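Local coordinates for protein aryl acylamidase (bacterium CSBL00001, PDB 4YJ6) that probably hydrolyses aryl acylamides, releasing the aromatic amine and the acyl group as a carboxylic acid, at residues Ser187-Ala192 with Tyr434-Ser439; Gly219-Glu224 with Gly462-Asp467; Ala332-Leu337 with Asp343-His348. All blocks are in the same frame, centred on the assembly; numbering follows the deposited sequence.

Interaction 1: residues Ser187-Ala192 with Tyr434-Ser439. With PO4 (phosphate ion), chain B.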
# COMPACT_ATOMS: atom_id res chain seq x y z
N SER A 187 -2.66 -2.65 3.06
CA SER A 187 -2.38 -1.22 3.08
C SER A 187 -1.62 -0.59 1.92
O SER A 187 -1.44 0.62 1.92
CB SER A 187 -1.74 -0.87 4.41
OG SER A 187 -2.74 -1.02 5.42
N ILE A 188 -1.18 -1.36 0.93
CA ILE A 188 -0.77 -0.78 -0.35
C ILE A 188 -2.03 -0.46 -1.16
O ILE A 188 -2.07 0.49 -1.96
CB ILE A 188 0.09 -1.79 -1.13
CG1 ILE A 188 1.49 -1.87 -0.49
CG2 ILE A 188 0.23 -1.42 -2.62
CD1 ILE A 188 2.20 -3.17 -0.87
N ARG A 189 -3.05 -1.29 -0.97
CA ARG A 189 -4.20 -1.34 -1.84
C ARG A 189 -5.38 -0.51 -1.33
O ARG A 189 -6.12 0.08 -2.12
CB ARG A 189 -4.65 -2.83 -1.99
CG ARG A 189 -3.55 -3.68 -2.67
CD ARG A 189 -3.78 -5.19 -2.50
NE ARG A 189 -3.42 -5.60 -1.14
CZ ARG A 189 -3.93 -6.71 -0.56
NH1 ARG A 189 -4.87 -7.44 -1.18
NH2 ARG A 189 -3.52 -7.05 0.65
N ILE A 190 -5.56 -0.50 -0.02
CA ILE A 190 -6.69 0.23 0.62
C ILE A 190 -6.67 1.72 0.26
O ILE A 190 -7.64 2.23 -0.30
CB ILE A 190 -6.62 0.06 2.15
CG1 ILE A 190 -6.88 -1.40 2.54
CG2 ILE A 190 -7.66 0.96 2.84
CD1 ILE A 190 -6.31 -1.73 3.93
N PRO A 191 -5.55 2.42 0.50
CA PRO A 191 -5.58 3.85 0.17
C PRO A 191 -5.53 4.09 -1.32
O PRO A 191 -6.02 5.15 -1.76
CB PRO A 191 -4.34 4.40 0.90
CG PRO A 191 -3.40 3.21 0.94
CD PRO A 191 -4.31 2.03 1.19
N ALA A 192 -4.95 3.17 -2.09
CA ALA A 192 -5.01 3.32 -3.55
C ALA A 192 -6.49 3.36 -4.01
O ALA A 192 -6.88 4.22 -4.81
CB ALA A 192 -4.27 2.15 -4.23
N TYR A 434 -7.50 -8.05 3.13
CA TYR A 434 -6.67 -8.81 4.08
C TYR A 434 -6.64 -10.30 3.73
O TYR A 434 -5.76 -11.03 4.24
CB TYR A 434 -7.06 -8.60 5.56
CG TYR A 434 -8.44 -9.10 5.99
CD1 TYR A 434 -8.73 -10.48 6.03
CD2 TYR A 434 -9.42 -8.21 6.42
CE1 TYR A 434 -9.99 -10.93 6.44
CE2 TYR A 434 -10.67 -8.64 6.83
CZ TYR A 434 -10.95 -10.00 6.84
OH TYR A 434 -12.20 -10.44 7.25
N LEU A 435 -7.58 -10.77 2.90
CA LEU A 435 -7.54 -12.20 2.53
C LEU A 435 -6.20 -12.59 1.89
O LEU A 435 -5.74 -13.71 2.10
CB LEU A 435 -8.68 -12.57 1.58
CG LEU A 435 -10.06 -12.36 2.17
CD1 LEU A 435 -11.13 -12.66 1.08
CD2 LEU A 435 -10.27 -13.23 3.39
N THR A 436 -5.56 -11.70 1.11
CA THR A 436 -4.29 -12.09 0.47
C THR A 436 -3.11 -11.93 1.42
O THR A 436 -2.03 -12.45 1.16
CB THR A 436 -3.98 -11.29 -0.81
OG1 THR A 436 -3.78 -9.92 -0.47
CG2 THR A 436 -5.16 -11.39 -1.79
N ASN A 437 -3.29 -11.22 2.53
CA ASN A 437 -2.27 -11.30 3.59
C ASN A 437 -2.37 -12.64 4.32
O ASN A 437 -1.40 -13.12 4.87
CB ASN A 437 -2.42 -10.14 4.59
CG ASN A 437 -2.33 -8.80 3.89
OD1 ASN A 437 -3.35 -8.23 3.52
ND2 ASN A 437 -1.11 -8.31 3.69
N PHE A 438 -3.56 -13.26 4.34
CA PHE A 438 -3.62 -14.65 4.78
C PHE A 438 -3.03 -15.60 3.74
O PHE A 438 -2.32 -16.55 4.09
CB PHE A 438 -5.08 -15.10 4.97
CG PHE A 438 -5.74 -14.51 6.18
CD1 PHE A 438 -5.00 -14.03 7.25
CD2 PHE A 438 -7.13 -14.52 6.27
CE1 PHE A 438 -5.67 -13.50 8.40
CE2 PHE A 438 -7.79 -14.03 7.39
CZ PHE A 438 -7.06 -13.53 8.46
N SER A 439 -3.30 -15.35 2.45
CA SER A 439 -3.06 -16.38 1.44
C SER A 439 -1.80 -16.27 0.59
O SER A 439 -1.34 -17.31 0.07
CB SER A 439 -4.28 -16.49 0.50
OG SER A 439 -4.32 -15.39 -0.40
P PO4 B . -1.30 -2.90 7.63
O1 PO4 B . -2.57 -2.52 8.41
O2 PO4 B . -0.75 -4.10 8.37
O3 PO4 B . -1.71 -3.25 6.25
O4 PO4 B . -0.26 -1.80 7.65

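Interaction 2: residues Gly219-Glu224 with Gly462-Asp467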
# COMPACT_ATOMS: atom_id res chain seq x y z
N GLY A 219 2.63 -13.27 12.39
CA GLY A 219 1.69 -12.36 11.74
C GLY A 219 1.28 -12.84 10.35
O GLY A 219 1.70 -13.90 9.86
N PRO A 220 0.40 -12.09 9.70
CA PRO A 220 0.05 -12.37 8.29
C PRO A 220 1.25 -12.09 7.38
O PRO A 220 2.29 -11.56 7.81
CB PRO A 220 -1.05 -11.35 7.98
CG PRO A 220 -1.29 -10.58 9.23
CD PRO A 220 -0.16 -10.81 10.18
N TYR A 221 1.10 -12.42 6.11
CA TYR A 221 2.14 -12.02 5.16
C TYR A 221 2.22 -10.49 5.10
O TYR A 221 1.20 -9.81 5.00
CB TYR A 221 1.80 -12.57 3.78
CG TYR A 221 1.91 -14.06 3.59
CD1 TYR A 221 3.07 -14.75 3.91
CD2 TYR A 221 0.84 -14.79 3.04
CE1 TYR A 221 3.18 -16.12 3.68
CE2 TYR A 221 0.96 -16.16 2.79
CZ TYR A 221 2.13 -16.81 3.13
OH TYR A 221 2.27 -18.15 2.87
N LEU A 222 3.45 -9.96 5.06
CA LEU A 222 3.68 -8.51 4.99
C LEU A 222 4.43 -8.22 3.70
O LEU A 222 5.35 -8.98 3.33
CB LEU A 222 4.59 -8.05 6.15
CG LEU A 222 4.11 -8.48 7.55
CD1 LEU A 222 5.11 -7.97 8.64
CD2 LEU A 222 2.70 -7.93 7.82
N TYR A 223 4.07 -7.12 3.06
CA TYR A 223 4.64 -6.77 1.77
C TYR A 223 5.03 -5.30 1.70
O TYR A 223 4.36 -4.44 2.29
CB TYR A 223 3.55 -6.92 0.70
CG TYR A 223 2.78 -8.23 0.72
CD1 TYR A 223 3.32 -9.38 0.11
CD2 TYR A 223 1.52 -8.31 1.30
CE1 TYR A 223 2.62 -10.58 0.08
CE2 TYR A 223 0.79 -9.55 1.27
CZ TYR A 223 1.37 -10.65 0.67
OH TYR A 223 0.68 -11.84 0.60
N GLU A 224 6.09 -5.00 0.93
CA GLU A 224 6.31 -3.62 0.47
C GLU A 224 6.04 -3.55 -1.02
O GLU A 224 6.30 -4.51 -1.76
CB GLU A 224 7.77 -3.20 0.74
CG GLU A 224 8.10 -3.23 2.27
CD GLU A 224 9.25 -2.34 2.69
OE1 GLU A 224 9.48 -1.27 2.08
OE2 GLU A 224 9.93 -2.73 3.67
N GLY A 462 -4.08 -12.61 -8.66
CA GLY A 462 -3.55 -13.71 -9.44
C GLY A 462 -3.25 -14.92 -8.60
O GLY A 462 -3.30 -14.87 -7.37
N ASP A 463 -2.94 -16.02 -9.29
CA ASP A 463 -2.50 -17.25 -8.63
C ASP A 463 -1.20 -16.95 -7.91
O ASP A 463 -0.55 -15.92 -8.17
CB ASP A 463 -2.25 -18.31 -9.72
CG ASP A 463 -2.09 -19.71 -9.18
OD1 ASP A 463 -2.33 -19.99 -7.99
OD2 ASP A 463 -1.74 -20.58 -10.03
N ARG A 464 -0.82 -17.82 -6.98
CA ARG A 464 0.50 -17.64 -6.34
C ARG A 464 1.58 -17.43 -7.39
O ARG A 464 1.68 -18.16 -8.36
CB ARG A 464 0.83 -18.86 -5.44
CG ARG A 464 -0.08 -18.95 -4.17
CD ARG A 464 0.32 -17.98 -3.01
NE ARG A 464 1.64 -18.30 -2.52
CZ ARG A 464 2.00 -18.58 -1.27
NH1 ARG A 464 1.20 -18.51 -0.18
NH2 ARG A 464 3.25 -18.87 -1.10
N GLN A 465 2.41 -16.40 -7.16
CA GLN A 465 3.55 -16.05 -8.03
C GLN A 465 3.18 -15.57 -9.43
O GLN A 465 4.07 -15.41 -10.28
CB GLN A 465 4.61 -17.17 -8.04
CG GLN A 465 5.48 -17.10 -6.76
CD GLN A 465 6.22 -18.39 -6.51
OE1 GLN A 465 7.28 -18.63 -7.07
NE2 GLN A 465 5.64 -19.25 -5.70
N ALA A 466 1.90 -15.29 -9.66
CA ALA A 466 1.48 -14.81 -10.97
C ALA A 466 1.41 -13.28 -11.02
O ALA A 466 0.45 -12.68 -11.52
CB ALA A 466 0.11 -15.45 -11.38
N ASP A 467 2.45 -12.63 -10.53
CA ASP A 467 2.52 -11.18 -10.58
C ASP A 467 2.34 -10.63 -11.99
O ASP A 467 1.68 -9.61 -12.18
CB ASP A 467 3.88 -10.69 -10.08
CG ASP A 467 4.19 -11.14 -8.66
OD1 ASP A 467 4.38 -12.36 -8.49
OD2 ASP A 467 4.18 -10.29 -7.75

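Interaction 3: residues Ala332-Leu337 with Asp343-His348. With PO4 (phosphate ion), chain C.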
# COMPACT_ATOMS: atom_id res chain seq x y z
N ALA A 332 5.31 -7.50 20.83
CA ALA A 332 6.76 -7.69 20.93
C ALA A 332 7.50 -6.39 20.73
O ALA A 332 8.47 -6.11 21.44
CB ALA A 332 7.25 -8.75 19.91
N SER A 333 7.07 -5.58 19.75
CA SER A 333 7.65 -4.25 19.55
C SER A 333 7.50 -3.38 20.81
O SER A 333 8.45 -2.72 21.27
CB SER A 333 6.98 -3.56 18.36
OG SER A 333 7.34 -2.18 18.30
N MSE A 334 6.29 -3.33 21.37
CA MSE A 334 6.07 -2.51 22.56
C MSE A 334 6.90 -2.99 23.75
O MSE A 334 7.42 -2.18 24.51
CB MSE A 334 4.61 -2.51 22.93
CG MSE A 334 3.83 -1.78 21.87
SE MSE A 334 1.98 -1.86 22.25
CE MSE A 334 2.01 -0.95 24.05
N GLN A 335 7.00 -4.30 23.92
CA GLN A 335 7.79 -4.84 25.02
C GLN A 335 9.28 -4.46 24.82
O GLN A 335 9.95 -4.07 25.77
CB GLN A 335 7.65 -6.37 25.09
CG GLN A 335 6.25 -6.88 25.49
CD GLN A 335 5.97 -6.72 26.98
OE1 GLN A 335 6.88 -6.46 27.78
NE2 GLN A 335 4.70 -6.86 27.37
N ALA A 336 9.78 -4.57 23.60
CA ALA A 336 11.19 -4.22 23.32
C ALA A 336 11.43 -2.73 23.55
O ALA A 336 12.44 -2.35 24.14
CB ALA A 336 11.59 -4.62 21.91
N LEU A 337 10.51 -1.88 23.11
CA LEU A 337 10.66 -0.43 23.32
C LEU A 337 10.69 -0.11 24.81
O LEU A 337 11.49 0.72 25.24
CB LEU A 337 9.52 0.37 22.65
CG LEU A 337 9.61 0.40 21.12
CD1 LEU A 337 8.34 0.96 20.49
CD2 LEU A 337 10.81 1.22 20.72
N ASP A 343 8.20 3.64 27.30
CA ASP A 343 7.18 2.77 27.86
C ASP A 343 5.79 3.21 27.39
O ASP A 343 5.25 4.21 27.87
CB ASP A 343 7.24 2.84 29.39
CG ASP A 343 6.34 1.83 30.08
OD1 ASP A 343 5.53 1.17 29.39
OD2 ASP A 343 6.44 1.70 31.32
N LEU A 344 5.24 2.47 26.43
CA LEU A 344 3.95 2.76 25.83
C LEU A 344 2.81 2.08 26.60
O LEU A 344 1.64 2.30 26.31
CB LEU A 344 3.95 2.32 24.36
CG LEU A 344 4.91 3.15 23.52
CD1 LEU A 344 5.35 2.43 22.23
CD2 LEU A 344 4.26 4.50 23.19
N TYR A 345 3.15 1.27 27.58
CA TYR A 345 2.14 0.69 28.46
C TYR A 345 1.81 1.65 29.61
O TYR A 345 0.68 1.67 30.11
CB TYR A 345 2.64 -0.61 29.05
CG TYR A 345 2.64 -1.78 28.10
CD1 TYR A 345 1.47 -2.48 27.82
CD2 TYR A 345 3.83 -2.22 27.51
CE1 TYR A 345 1.47 -3.57 26.97
CE2 TYR A 345 3.84 -3.31 26.66
CZ TYR A 345 2.66 -3.97 26.39
OH TYR A 345 2.64 -5.06 25.56
N GLY A 346 2.80 2.43 30.03
CA GLY A 346 2.67 3.29 31.20
C GLY A 346 2.74 4.77 30.86
O GLY A 346 1.76 5.38 30.45
N GLU A 347 3.92 5.35 31.03
CA GLU A 347 4.11 6.79 30.84
C GLU A 347 3.47 7.33 29.56
O GLU A 347 2.83 8.37 29.57
CB GLU A 347 5.60 7.15 30.84
CG GLU A 347 5.79 8.65 30.77
CD GLU A 347 7.24 9.08 30.83
OE1 GLU A 347 8.13 8.19 30.87
OE2 GLU A 347 7.47 10.31 30.81
N HIS A 348 3.66 6.61 28.45
CA HIS A 348 3.24 7.12 27.14
C HIS A 348 2.04 6.36 26.60
O HIS A 348 1.84 6.29 25.40
CB HIS A 348 4.39 6.99 26.16
CG HIS A 348 5.63 7.71 26.60
ND1 HIS A 348 5.69 9.08 26.68
CD2 HIS A 348 6.83 7.25 27.02
CE1 HIS A 348 6.89 9.44 27.11
NE2 HIS A 348 7.60 8.35 27.33
P PO4 C . 3.82 11.62 25.04
O1 PO4 C . 3.65 10.86 26.34
O2 PO4 C . 4.69 10.80 24.11
O3 PO4 C . 2.47 11.89 24.38
O4 PO4 C . 4.48 12.95 25.35
O HOH W 1 6.67 0.40 25.11

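Interaction 1: residues Ser187-Ala192 with Tyr434-Ser439
Arg189 reaches across to Thr436 and Asn437 from a position two residues after Ser187, which binds a phosphate ion. Ser187 OG lies 2.6 Å from phosphate O3 in a hydrogen bond, while Ser187 N adds a weak one to the same oxygen. The ion, probably from the crystallisation liquor, is also hydrogen-bonded by Ser163 OG and the backbone N atoms of Gly184 and Gly185. Ser187 lies in the glycine-serine-rich sequence of the amidase signature, so the phosphate site is consistent with the active site of this family.

The backbone N of Ile188 is hydrogen-bonded to Asp183 OD2. At Arg189 CG stands beside the backbone N, anti to the carbonyl carbon (chi1 -64°), and the chain bends at chi3 (-76°), which carries the guanidinium over to helix 434-439. NH1 comes within 2.8 Å of Thr436 OG1, an oblique approach to the flat group; that hydroxyl is hydrogen-bonded to Gln201 OE1. NH2 lies 3.1 Å from Asn437 OD1, which meets the guanidinium at its edge, with the amide plane turned 49° from it. Asp183 OD1 takes both the salt bridge from Arg189 NH2 and a hydrogen bond from Asn437 ND2. A leucine in place of Arg189 would probably leave the Asp183 carboxylate without its positive mate and open a gap beside Thr436 and Asn437.

Ile190, in helix 190-195, packs on Cys431 and Thr433 just ahead of the other helix. Helix 434-439 is itself wedged among helices 315-339 and 368-389 through Leu435 and Phe438, with strand 443-451 touching both Arg189 and Thr436; all three touching residues are buried.

Interaction 2: residues Gly219-Glu224 with Gly462-Asp467
Tyr221 and Arg464 approach each other from opposite directions, and theirs is the contact between the two segments. Arg464 NH1 gives a hydrogen bond to Tyr221 OH, 3.3 Å long and with an N-H...O angle of 152°. The hydroxyl sits at the edge of the guanidinium, tilted somewhat out of its plane, while the tyrosine ring stands nearly upright to that plane. NH1 comes to 3.8 Å from CE2 of Tyr221 as well, obliquely to the ring, so this is a meeting with the hydroxyl end and not a stack.

Tyr221 holds CG anti to its carbonyl carbon (chi1 -70°), which sends the ring toward Arg464. The arginine gets there by folding up. Its chain turns at chi2 (-79°) and again at chi3, so that the guanidinium comes round towards Tyr221 although the backbones stay well apart, with 12.9 Å between the CA atoms of Tyr221 and Arg464. The same NH1 also donates to the backbone O of Ser439, its stronger partner, which holds the group in place while the tyrosine takes the longer bond. Tyr221 in turn is in cation-pi contact with Arg378, and both it and Arg464 pack against Ile204.

Behind Arg464 the backbone is set by a type II beta turn from Asp463 to Ala466, closed by Ala466 N to Asp463 O at 2.9 Å. Asp463 OD1 receives a weak bond from Arg464 N, 2.8 Å away.

The contact lies at the surface, where the loop leading into strand 223-228 meets a strand-to-helix connection of the mixed sheet of the amidase fold: strand 454-462, the type II turn, then Ala466 as N-cap of helix 467-480.

Interaction 3: residues Ala332-Leu337 with Asp343-His348
A Met-aromatic contact joins the late part of helix 315-339 to the loop that follows it: Met334, a selenomethionine in this crystal, lies against the Tyr345 ring as the chain doubles back. Its CE sits over the middle of one face, 3.8 Å from the ring centroid and just 6° off the normal, a CH-pi contact. The bend at the end of the side chain (chi3 60°) lays the methyl there, with SE set obliquely farther away. The same methyl touches Leu344 CB at 3.8 Å, the two side chains crossing at about a right angle. One turn on, Leu337 CD1 meets Leu344 CD1, also at 3.8 Å, so Leu344 bridges two successive positions on this side of the helix.

Gln335 NE2 comes within 3.3 Å of Tyr345 OH, approaching the ring obliquely, while its OE1 is hydrogen-bonded to Arg338. A water joins the backbones: it donates to Met334 O (2.8 Å) and accepts from Leu344 N (2.8 Å).

The loop keeps its own shape through Asp343, whose OD1 accepts from Tyr345 N at 3.0 Å and weakly from Gly346 N. The bond from Tyr345 N closes an Asx turn, with the donor on the anti side of the carboxylate and tilted out of its plane. Farther along, His348 ND1 donates a nearly straight hydrogen bond (170°) to O1 of a phosphate ion, probably from the crystallisation liquor, at 2.7 Å.

Met334 and Tyr345 also pack on Ile360 of helix 354-363, and Met334 on Tyr136. The whole is the loop between helices 315-339 and 354-363, shaped by an Asx turn and folded back on the helix it leaves.

How the interactions relate
Interactions 1 and 2 are neighbours, their centres 9 Å apart, and they touch directly: Ser439 O probably takes a hydrogen bond from Arg464 NH1, and Thr436 O probably one from Tyr223 OH. Along the chain their segments alternate. In space, helix 434-439 is tied both to segment 187-192 and to the connections flanking strands 223-228 and 454-462 of the eight-stranded mixed sheet. Interaction 3 lies apart, 27 Å and 30 Å from the other centres, nested inside both long chain loops. Helix 315-339 links the regions: its earlier residues cover helix 434-439 and Pro220, while its far end carries interaction 3, well away from the phosphate at Ser187.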